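PDB 4PSR: alpha-fucosidase GH29 from Fusarium graminearum, which hydrolyses alpha-L-fucosides and probably releases alpha-1,6-linked fucose from the reducing-end N-acetylglucosamine of glycoprotein glycans. Local coordinates for residues Y320-D331 against T395-R406; V497-V506 against K515-T523. All blocks are in the same frame, centred on the assembly; numbering follows the deposited sequence. Where two conformers were deposited one is given.

Contact 1: Y320-D331 against T395-R406. With NAG (2-acetamido-2-deoxy-beta-D-glucopyranose), chain E.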
loop_
_atom_site.group_PDB
_atom_site.type_symbol
_atom_site.label_atom_id
_atom_site.label_comp_id
_atom_site.label_asym_id
_atom_site.label_seq_id
_atom_site.Cartn_x
_atom_site.Cartn_y
_atom_site.Cartn_z
ATOM N N TYR A 320 4.353 -12.561 -11.501
ATOM C CA TYR A 320 4.220 -11.465 -12.451
ATOM C C TYR A 320 5.569 -10.897 -12.850
ATOM O O TYR A 320 6.606 -11.240 -12.284
ATOM C CB TYR A 320 3.324 -10.393 -11.880
ATOM C CG TYR A 320 1.886 -10.848 -11.779
ATOM C CD1 TYR A 320 1.234 -11.413 -12.871
ATOM C CD2 TYR A 320 1.201 -10.749 -10.591
ATOM C CE1 TYR A 320 -0.094 -11.843 -12.790
ATOM C CE2 TYR A 320 -0.141 -11.165 -10.492
ATOM C CZ TYR A 320 -0.771 -11.722 -11.597
ATOM O OH TYR A 320 -2.097 -12.158 -11.539
ATOM N N SER A 321 5.561 -10.047 -13.872
ATOM C CA SER A 321 6.779 -9.511 -14.430
ATOM C C SER A 321 7.283 -8.263 -13.690
ATOM O O SER A 321 6.531 -7.568 -12.997
ATOM C CB SER A 321 6.545 -9.106 -15.891
ATOM O OG SER A 321 5.632 -8.022 -15.990
ATOM N N SER A 322 8.582 -8.017 -13.842
ATOM C CA SER A 322 9.222 -6.784 -13.372
ATOM C C SER A 322 8.471 -5.558 -13.888
ATOM O O SER A 322 8.214 -4.626 -13.147
ATOM C CB SER A 322 10.685 -6.773 -13.832
ATOM O OG SER A 322 11.353 -7.908 -13.322
ATOM N N LYS A 323 8.126 -5.566 -15.166
ATOM C CA LYS A 323 7.434 -4.463 -15.800
ATOM C C LYS A 323 6.129 -4.168 -15.092
ATOM O O LYS A 323 5.851 -3.006 -14.781
ATOM C CB LYS A 323 7.214 -4.740 -17.296
ATOM C CG LYS A 323 6.458 -3.629 -18.031
ATOM C CD LYS A 323 6.180 -3.997 -19.494
ATOM C CE LYS A 323 7.455 -4.118 -20.299
ATOM N NZ LYS A 323 8.235 -2.857 -20.308
ATOM N N ALA A 324 5.338 -5.200 -14.814
ATOM C CA ALA A 324 4.072 -5.016 -14.131
ATOM C C ALA A 324 4.277 -4.408 -12.742
ATOM O O ALA A 324 3.491 -3.569 -12.310
ATOM C CB ALA A 324 3.332 -6.359 -14.005
ATOM N N MET A 325 5.306 -4.863 -12.028
ATOM C CA MET A 325 5.555 -4.315 -10.701
ATOM C C MET A 325 5.949 -2.850 -10.740
ATOM O O MET A 325 5.465 -2.062 -9.921
ATOM C CB MET A 325 6.583 -5.153 -9.945
ATOM C CG MET A 325 6.172 -6.606 -9.689
ATOM S SD MET A 325 4.726 -6.820 -8.650
ATOM C CE MET A 325 3.488 -6.933 -9.919
ATOM N N VAL A 326 6.814 -2.494 -11.693
ATOM C CA VAL A 326 7.240 -1.107 -11.813
ATOM C C VAL A 326 6.091 -0.213 -12.280
ATOM O O VAL A 326 5.887 0.873 -11.721
ATOM C CB VAL A 326 8.454 -0.987 -12.741
ATOM C CG1 VAL A 326 8.731 0.460 -13.143
ATOM C CG2 VAL A 326 9.689 -1.602 -12.045
ATOM N N HIS A 327 5.365 -0.615 -13.328
ATOM C CA HIS A 327 4.197 0.162 -13.760
ATOM C C HIS A 327 3.155 0.303 -12.649
ATOM O O HIS A 327 2.544 1.353 -12.494
ATOM C CB HIS A 327 3.578 -0.449 -15.013
ATOM C CG HIS A 327 4.454 -0.347 -16.213
ATOM N ND1 HIS A 327 4.031 -0.738 -17.462
ATOM C CD2 HIS A 327 5.726 0.102 -16.357
ATOM C CE1 HIS A 327 5.007 -0.527 -18.330
ATOM N NE2 HIS A 327 6.045 -0.017 -17.684
ATOM N N SER A 328 2.977 -0.755 -11.865
ATOM C CA SER A 328 2.027 -0.712 -10.762
ATOM C C SER A 328 2.495 0.319 -9.728
ATOM O O SER A 328 1.696 1.098 -9.245
ATOM C CB SER A 328 1.833 -2.087 -10.136
ATOM O OG SER A 328 1.153 -2.944 -11.055
ATOM N N LEU A 329 3.784 0.293 -9.373
ATOM C CA LEU A 329 4.318 1.259 -8.431
ATOM C C LEU A 329 4.052 2.693 -8.912
ATOM O O LEU A 329 3.612 3.540 -8.147
ATOM C CB LEU A 329 5.816 1.016 -8.245
ATOM C CG LEU A 329 6.541 2.066 -7.394
ATOM C CD1 LEU A 329 5.969 2.127 -5.977
ATOM C CD2 LEU A 329 8.030 1.761 -7.370
ATOM N N LEU A 330 4.380 2.969 -10.178
ATOM C CA LEU A 330 4.190 4.315 -10.710
ATOM C C LEU A 330 2.725 4.737 -10.657
ATOM O O LEU A 330 2.404 5.886 -10.314
ATOM C CB LEU A 330 4.720 4.391 -12.141
ATOM C CG LEU A 330 6.246 4.231 -12.278
ATOM C CD1 LEU A 330 6.621 3.872 -13.701
ATOM C CD2 LEU A 330 6.982 5.499 -11.811
ATOM N N ASP A 331 1.829 3.812 -11.001
ATOM C CA ASP A 331 0.414 4.077 -10.904
ATOM C C ASP A 331 -0.002 4.452 -9.486
ATOM O O ASP A 331 -0.671 5.450 -9.290
ATOM C CB ASP A 331 -0.358 2.871 -11.431
ATOM C CG ASP A 331 -1.834 3.149 -11.575
ATOM O OD1 ASP A 331 -2.226 3.833 -12.550
ATOM O OD2 ASP A 331 -2.656 2.640 -10.762
ATOM N N THR A 395 -7.460 -8.702 -10.993
ATOM C CA THR A 395 -7.341 -9.765 -11.981
ATOM C C THR A 395 -5.874 -9.991 -12.353
ATOM O O THR A 395 -5.375 -11.115 -12.342
ATOM C CB THR A 395 -8.141 -9.415 -13.245
ATOM O OG1 THR A 395 -9.495 -9.121 -12.879
ATOM C CG2 THR A 395 -8.119 -10.567 -14.243
ATOM N N ALA A 396 -5.190 -8.904 -12.689
ATOM C CA ALA A 396 -3.783 -8.947 -13.049
ATOM C C ALA A 396 -3.235 -7.533 -12.866
ATOM O O ALA A 396 -3.992 -6.566 -12.872
ATOM C CB ALA A 396 -3.603 -9.418 -14.489
ATOM N N PRO A 397 -1.932 -7.413 -12.634
ATOM C CA PRO A 397 -1.374 -6.072 -12.416
ATOM C C PRO A 397 -1.292 -5.229 -13.682
ATOM O O PRO A 397 -1.134 -5.798 -14.766
ATOM C CB PRO A 397 0.028 -6.368 -11.883
ATOM C CG PRO A 397 0.359 -7.716 -12.459
ATOM C CD PRO A 397 -0.926 -8.473 -12.462
ATOM N N LEU A 398 -1.393 -3.915 -13.531
ATOM C CA LEU A 398 -1.200 -2.976 -14.650
ATOM C C LEU A 398 0.099 -3.187 -15.394
ATOM O O LEU A 398 1.181 -3.204 -14.803
ATOM C CB LEU A 398 -1.177 -1.538 -14.156
ATOM C CG LEU A 398 -0.884 -0.448 -15.200
ATOM C CD1 LEU A 398 -2.092 -0.326 -16.107
ATOM C CD2 LEU A 398 -0.569 0.891 -14.556
ATOM N N GLN A 399 -0.040 -3.262 -16.702
ATOM C CA GLN A 399 1.086 -3.193 -17.605
ATOM C C GLN A 399 0.721 -2.202 -18.679
ATOM O O GLN A 399 -0.231 -2.393 -19.422
ATOM C CB GLN A 399 1.350 -4.546 -18.243
ATOM C CG GLN A 399 1.903 -5.582 -17.306
ATOM C CD GLN A 399 2.565 -6.719 -18.053
ATOM O OE1 GLN A 399 3.443 -6.497 -18.889
ATOM N NE2 GLN A 399 2.140 -7.945 -17.765
ATOM N N GLY A 400 1.469 -1.109 -18.740
ATOM C CA GLY A 400 1.263 -0.087 -19.740
ATOM C C GLY A 400 2.268 -0.157 -20.878
ATOM O O GLY A 400 3.064 -1.090 -20.994
ATOM N N ASN A 401 2.182 0.839 -21.742
ATOM C CA ASN A 401 3.076 0.975 -22.873
ATOM C C ASN A 401 3.304 2.453 -23.196
ATOM O O ASN A 401 2.951 3.350 -22.399
ATOM C CB ASN A 401 2.544 0.175 -24.081
ATOM C CG ASN A 401 1.196 0.684 -24.603
ATOM O OD1 ASN A 401 0.785 1.800 -24.345
ATOM N ND2 ASN A 401 0.532 -0.147 -25.413
ATOM N N SER A 402 3.875 2.725 -24.370
ATOM C CA SER A 402 4.191 4.099 -24.730
ATOM C C SER A 402 2.976 5.021 -24.845
ATOM O O SER A 402 3.137 6.237 -24.909
ATOM C CB SER A 402 4.996 4.126 -26.032
ATOM O OG SER A 402 4.164 3.755 -27.118
ATOM N N SER A 403 1.766 4.456 -24.842
ATOM C CA SER A 403 0.536 5.247 -24.861
ATOM C C SER A 403 0.133 5.820 -23.490
ATOM O O SER A 403 -0.789 6.620 -23.388
ATOM C CB SER A 403 -0.630 4.389 -25.370
ATOM O OG SER A 403 -0.453 4.018 -26.739
ATOM N N ASP A 404 0.851 5.411 -22.444
ATOM C CA ASP A 404 0.464 5.704 -21.057
ATOM C C ASP A 404 1.488 6.583 -20.376
ATOM O O ASP A 404 2.691 6.352 -20.512
ATOM C CB ASP A 404 0.338 4.412 -20.255
ATOM C CG ASP A 404 -0.637 3.435 -20.871
ATOM O OD1 ASP A 404 -1.831 3.816 -20.957
ATOM O OD2 ASP A 404 -0.202 2.305 -21.189
ATOM N N ILE A 405 1.016 7.605 -19.670
ATOM C CA ILE A 405 1.874 8.390 -18.798
ATOM C C ILE A 405 1.302 8.515 -17.390
ATOM O O ILE A 405 0.078 8.501 -17.177
ATOM C CB ILE A 405 2.187 9.800 -19.365
ATOM C CG1 ILE A 405 0.899 10.564 -19.680
ATOM C CG2 ILE A 405 3.080 9.680 -20.600
ATOM C CD1 ILE A 405 1.118 11.985 -20.173
ATOM N N ARG A 406 2.217 8.623 -16.431
ATOM C CA ARG A 406 1.881 8.863 -15.020
ATOM C C ARG A 406 2.656 10.097 -14.548
ATOM O O ARG A 406 3.831 10.286 -14.890
ATOM C CB ARG A 406 2.220 7.658 -14.149
ATOM C CG ARG A 406 1.388 6.406 -14.488
ATOM C CD ARG A 406 -0.077 6.626 -14.206
ATOM N NE ARG A 406 -0.907 5.442 -14.453
ATOM C CZ ARG A 406 -1.438 5.125 -15.623
ATOM N NH1 ARG A 406 -1.238 5.861 -16.703
ATOM N NH2 ARG A 406 -2.188 4.035 -15.720
HETATM C C1 NAG E . -0.630 0.241 -26.153
HETATM C C2 NAG E . -0.571 -0.229 -27.596
HETATM C C3 NAG E . -1.820 0.233 -28.336
HETATM C C4 NAG E . -3.062 -0.240 -27.595
HETATM C C5 NAG E . -3.003 0.174 -26.123
HETATM C C6 NAG E . -4.142 -0.399 -25.314
HETATM C C7 NAG E . 1.597 -0.534 -28.716
HETATM C C8 NAG E . 2.768 0.154 -29.352
HETATM N N2 NAG E . 0.631 0.266 -28.253
HETATM O O3 NAG E . -1.820 -0.306 -29.657
HETATM O O4 NAG E . -4.231 0.330 -28.167
HETATM O O5 NAG E . -1.793 -0.300 -25.523
HETATM O O6 NAG E . -4.123 -1.822 -25.334
HETATM O O7 NAG E . 1.527 -1.754 -28.636
HETATM O O HOH W 1 5.640 -8.099 -19.142
#

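Contact 2: V497-V506 against K515-T523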
loop_
_atom_site.group_PDB
_atom_site.type_symbol
_atom_site.label_atom_id
_atom_site.label_comp_id
_atom_site.label_asym_id
_atom_site.label_seq_id
_atom_site.Cartn_x
_atom_site.Cartn_y
_atom_site.Cartn_z
ATOM N N VAL A 497 -2.159 25.097 -13.736
ATOM C CA VAL A 497 -3.321 24.313 -13.327
ATOM C C VAL A 497 -4.147 23.929 -14.548
ATOM O O VAL A 497 -4.786 24.782 -15.187
ATOM C CB VAL A 497 -4.187 25.073 -12.331
ATOM C CG1 VAL A 497 -5.396 24.222 -11.890
ATOM C CG2 VAL A 497 -3.339 25.471 -11.125
ATOM N N PRO A 498 -4.142 22.645 -14.899
ATOM C CA PRO A 498 -4.882 22.255 -16.094
ATOM C C PRO A 498 -6.397 22.288 -15.899
ATOM O O PRO A 498 -6.932 22.120 -14.785
ATOM C CB PRO A 498 -4.395 20.827 -16.331
ATOM C CG PRO A 498 -4.087 20.324 -14.944
ATOM C CD PRO A 498 -3.522 21.486 -14.226
ATOM N N GLN A 499 -7.100 22.503 -17.008
ATOM C CA GLN A 499 -8.535 22.357 -17.043
ATOM C C GLN A 499 -8.893 20.968 -17.587
ATOM O O GLN A 499 -8.652 20.674 -18.741
ATOM C CB GLN A 499 -9.158 23.440 -17.935
ATOM C CG GLN A 499 -10.663 23.514 -17.827
ATOM C CD GLN A 499 -11.128 24.003 -16.466
ATOM O OE1 GLN A 499 -10.450 24.794 -15.810
ATOM N NE2 GLN A 499 -12.275 23.527 -16.031
ATOM N N PRO A 500 -9.469 20.091 -16.750
ATOM C CA PRO A 500 -9.844 18.768 -17.259
ATOM C C PRO A 500 -10.874 18.850 -18.381
ATOM O O PRO A 500 -11.686 19.791 -18.375
ATOM C CB PRO A 500 -10.471 18.084 -16.031
ATOM C CG PRO A 500 -9.845 18.781 -14.870
ATOM C CD PRO A 500 -9.732 20.222 -15.309
ATOM N N GLU A 501 -10.878 17.879 -19.294
ATOM C CA GLU A 501 -11.865 17.851 -20.372
ATOM C C GLU A 501 -13.270 17.849 -19.806
ATOM O O GLU A 501 -14.139 18.592 -20.260
ATOM C CB GLU A 501 -11.688 16.637 -21.297
ATOM C CG GLU A 501 -12.650 16.700 -22.497
ATOM C CD GLU A 501 -12.673 15.446 -23.342
ATOM O OE1 GLU A 501 -12.045 14.443 -22.953
ATOM O OE2 GLU A 501 -13.333 15.467 -24.404
ATOM N N ARG A 502 -13.506 16.994 -18.816
ATOM C CA ARG A 502 -14.732 17.051 -18.046
ATOM C C ARG A 502 -14.343 17.122 -16.585
ATOM O O ARG A 502 -13.727 16.205 -16.049
ATOM C CB ARG A 502 -15.602 15.812 -18.268
ATOM C CG ARG A 502 -16.093 15.632 -19.685
ATOM C CD ARG A 502 -17.195 16.622 -20.013
ATOM N NE ARG A 502 -17.598 16.515 -21.416
ATOM C CZ ARG A 502 -17.126 17.274 -22.404
ATOM N NH1 ARG A 502 -16.235 18.231 -22.168
ATOM N NH2 ARG A 502 -17.560 17.081 -23.642
ATOM N N GLY A 503 -14.679 18.225 -15.934
ATOM C CA GLY A 503 -14.218 18.466 -14.588
ATOM C C GLY A 503 -14.238 19.947 -14.285
ATOM O O GLY A 503 -15.015 20.702 -14.868
ATOM N N ALA A 504 -13.409 20.358 -13.343
ATOM C CA ALA A 504 -13.394 21.743 -12.915
ATOM C C ALA A 504 -12.007 22.078 -12.392
ATOM O O ALA A 504 -11.152 21.198 -12.233
ATOM C CB ALA A 504 -14.448 21.975 -11.853
ATOM N N ALA A 505 -11.763 23.370 -12.146
ATOM C CA ALA A 505 -10.550 23.810 -11.465
ATOM C C ALA A 505 -10.934 24.934 -10.509
ATOM O O ALA A 505 -11.707 25.837 -10.890
ATOM C CB ALA A 505 -9.474 24.278 -12.469
ATOM N N VAL A 506 -10.413 24.877 -9.279
ATOM C CA VAL A 506 -10.693 25.909 -8.284
ATOM C C VAL A 506 -9.437 26.733 -8.028
ATOM O O VAL A 506 -8.341 26.211 -8.116
ATOM C CB VAL A 506 -11.233 25.320 -6.964
ATOM C CG1 VAL A 506 -12.646 24.778 -7.175
ATOM C CG2 VAL A 506 -10.317 24.209 -6.423
ATOM N N LYS A 515 -3.188 30.250 -6.830
ATOM C CA LYS A 515 -3.067 28.832 -6.503
ATOM C C LYS A 515 -4.318 28.130 -7.001
ATOM O O LYS A 515 -5.401 28.685 -6.908
ATOM C CB LYS A 515 -2.959 28.647 -4.989
ATOM C CG LYS A 515 -1.931 29.542 -4.334
ATOM C CD LYS A 515 -1.703 29.164 -2.875
ATOM C CE LYS A 515 -2.902 29.493 -1.996
ATOM N NZ LYS A 515 -2.678 29.038 -0.593
ATOM N N GLY A 516 -4.177 26.920 -7.534
ATOM C CA GLY A 516 -5.339 26.189 -7.986
ATOM C C GLY A 516 -5.215 24.690 -7.889
ATOM O O GLY A 516 -4.114 24.152 -7.752
ATOM N N VAL A 517 -6.366 24.038 -8.006
ATOM C CA VAL A 517 -6.473 22.586 -7.956
ATOM C C VAL A 517 -7.409 22.160 -9.076
ATOM O O VAL A 517 -8.547 22.646 -9.161
ATOM C CB VAL A 517 -7.032 22.096 -6.606
ATOM C CG1 VAL A 517 -7.211 20.576 -6.606
ATOM C CG2 VAL A 517 -6.103 22.517 -5.470
ATOM N N ALA A 518 -6.945 21.259 -9.938
ATOM C CA ALA A 518 -7.807 20.621 -10.943
ATOM C C ALA A 518 -8.588 19.452 -10.314
ATOM O O ALA A 518 -8.060 18.740 -9.439
ATOM C CB ALA A 518 -6.992 20.145 -12.103
ATOM N N LEU A 519 -9.841 19.306 -10.728
ATOM C CA LEU A 519 -10.749 18.268 -10.209
ATOM C C LEU A 519 -11.375 17.459 -11.335
ATOM O O LEU A 519 -11.940 17.999 -12.279
ATOM C CB LEU A 519 -11.855 18.902 -9.362
ATOM C CG LEU A 519 -11.416 19.755 -8.173
ATOM C CD1 LEU A 519 -12.622 20.450 -7.532
ATOM C CD2 LEU A 519 -10.667 18.924 -7.132
ATOM N N ALA A 520 -11.296 16.132 -11.228
ATOM C CA ALA A 520 -12.032 15.260 -12.129
ATOM C C ALA A 520 -13.507 15.220 -11.731
ATOM O O ALA A 520 -13.921 15.925 -10.806
ATOM C CB ALA A 520 -11.429 13.850 -12.072
ATOM N N LEU A 521 -14.316 14.399 -12.409
ATOM C CA LEU A 521 -15.643 14.095 -11.913
ATOM C C LEU A 521 -15.489 13.325 -10.606
ATOM O O LEU A 521 -14.649 12.427 -10.520
ATOM C CB LEU A 521 -16.423 13.261 -12.930
ATOM C CG LEU A 521 -16.606 13.819 -14.336
ATOM C CD1 LEU A 521 -17.519 12.876 -15.128
ATOM C CD2 LEU A 521 -17.204 15.205 -14.295
ATOM N N GLY A 522 -16.287 13.671 -9.607
ATOM C CA GLY A 522 -16.221 13.007 -8.322
ATOM C C GLY A 522 -16.650 13.897 -7.175
ATOM O O GLY A 522 -17.273 14.941 -7.377
ATOM N N THR A 523 -16.297 13.480 -5.967
ATOM C CA THR A 523 -16.651 14.189 -4.745
ATOM C C THR A 523 -15.378 14.552 -3.976
ATOM O O THR A 523 -14.466 13.736 -3.815
ATOM C CB THR A 523 -17.600 13.363 -3.873
ATOM O OG1 THR A 523 -16.897 12.246 -3.310
ATOM C CG2 THR A 523 -18.789 12.868 -4.686
#

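Contact 1: Y320-D331 against T395-R406
Pro397 lays its CD over the centre of the Tyr320 ring, 3.3 Å from the ring centroid and 9° off the ring normal, a CH-pi contact. The pyrrolidine is wedged between that ring and the helix: its CG meets Ala324 CB at 3.6 Å, and Met325 brings CE to Pro397 CB. Nearly two turns further along the helix, Leu398 CD2 lies 3.7 Å from Asp331 CB. In the first polar layer Ser328 OG donates to Ala324 O from the opposite face of that carbonyl to Ser328 N. Gly400 N donates to His327 ND1 (2.9 Å, 156°), while His327 NE2 bonds Leu483 O; held at both nitrogens, the imidazole has its rotation fixed. At the C-terminal end of the segment 320-331, Arg406 NE reaches the anti lone pair of Asp331 OD1 at 2.8 Å in a salt bridge, the carboxylate and guanidinium planes 60° apart; Asp331 OD2 pairs with Lys335. At its N-terminal end a water joins Ser321 OG to Gln399 OE1. The contact thus packs the loop leading into strand 405-409 of the C-terminal antiparallel sheet on helix 322-334 of the TIM barrel, with the N-linked sugar on Asn401 at its edge. With ND1 accepting from a backbone N-H and NE2 facing a carbonyl oxygen, the bonding is consistent with a neutral His327 protonated on NE2, and the two cationic partners would probably keep Asp331 ionised.

Contact 2: V497-V506 against K515-T523
Val506 and Val517 face each other as a hydrogen-bonded antiparallel pair, their side chains side by side and pointing the same way, with Val506 CG2 3.9 Å from Val517 CB. Two reciprocal backbone bonds hold this pair, and two more join Ala504 to Leu519, among them Leu519 N to Ala504 O at 2.8 Å; the short strand axes run at 161°, close to antiparallel, and form the core of a beta hairpin. Between them the non-hydrogen-bonded pair Ala505 and Ala518 brings its CA atoms within 4.2 Å, and Ala505 CA points a C-H at Val517 O.

The face bearing Ala518 is roofed by the chain that leads into strand 504-507. Ala518 CB sits 3.3 Å from Pro498 O, with the CG atoms of Pro498 and Pro500 also close by. Val497 sends CG1, anti to its own N (chi1 -179°), to Ala518 N, and puts CG2 by Gly516 O. Gly503 passes close to Leu519 O, its CA 3.3 Å away in a CA-H...O contact, with a phi of 157° that is usual only for glycine.

Packing thins toward Leu521, which is exposed: its CD2 approaches Arg502 O at only 4.0 Å, and Ala520 turns its CB away. At the opposite end exposed Lys515 also points away.

Strand 516-519 is an outermost strand of its four-stranded sheet, while strand 504-507 pairs on its other side with strand 541-544. The face carrying Val506, Val517 and Leu519 is covered by helix 526-532, through Phe528, Leu529 and Ala532, and by Ile580 of strand 579-584.

From the N terminus, the chain completes most of its eight-stranded parallel barrel before helix 322-334, between barrel strands 300-305 and 337-343. Contact 1 closes a loop of 63 residues, which takes in the last barrel strand and helix 353-369, by bringing 395-406 back onto that earlier helix 322-334; it ties the TIM barrel of the GH29 enzyme to the antiparallel sheet containing strand 405-409. Contact 2 opens later and closes a short hairpin with eight residues between its segments, inside the C-terminal beta region. The two are therefore in series, neither nested nor crossing. Their centres lie 25 Å apart and their nearest atoms about 11 Å, without touching.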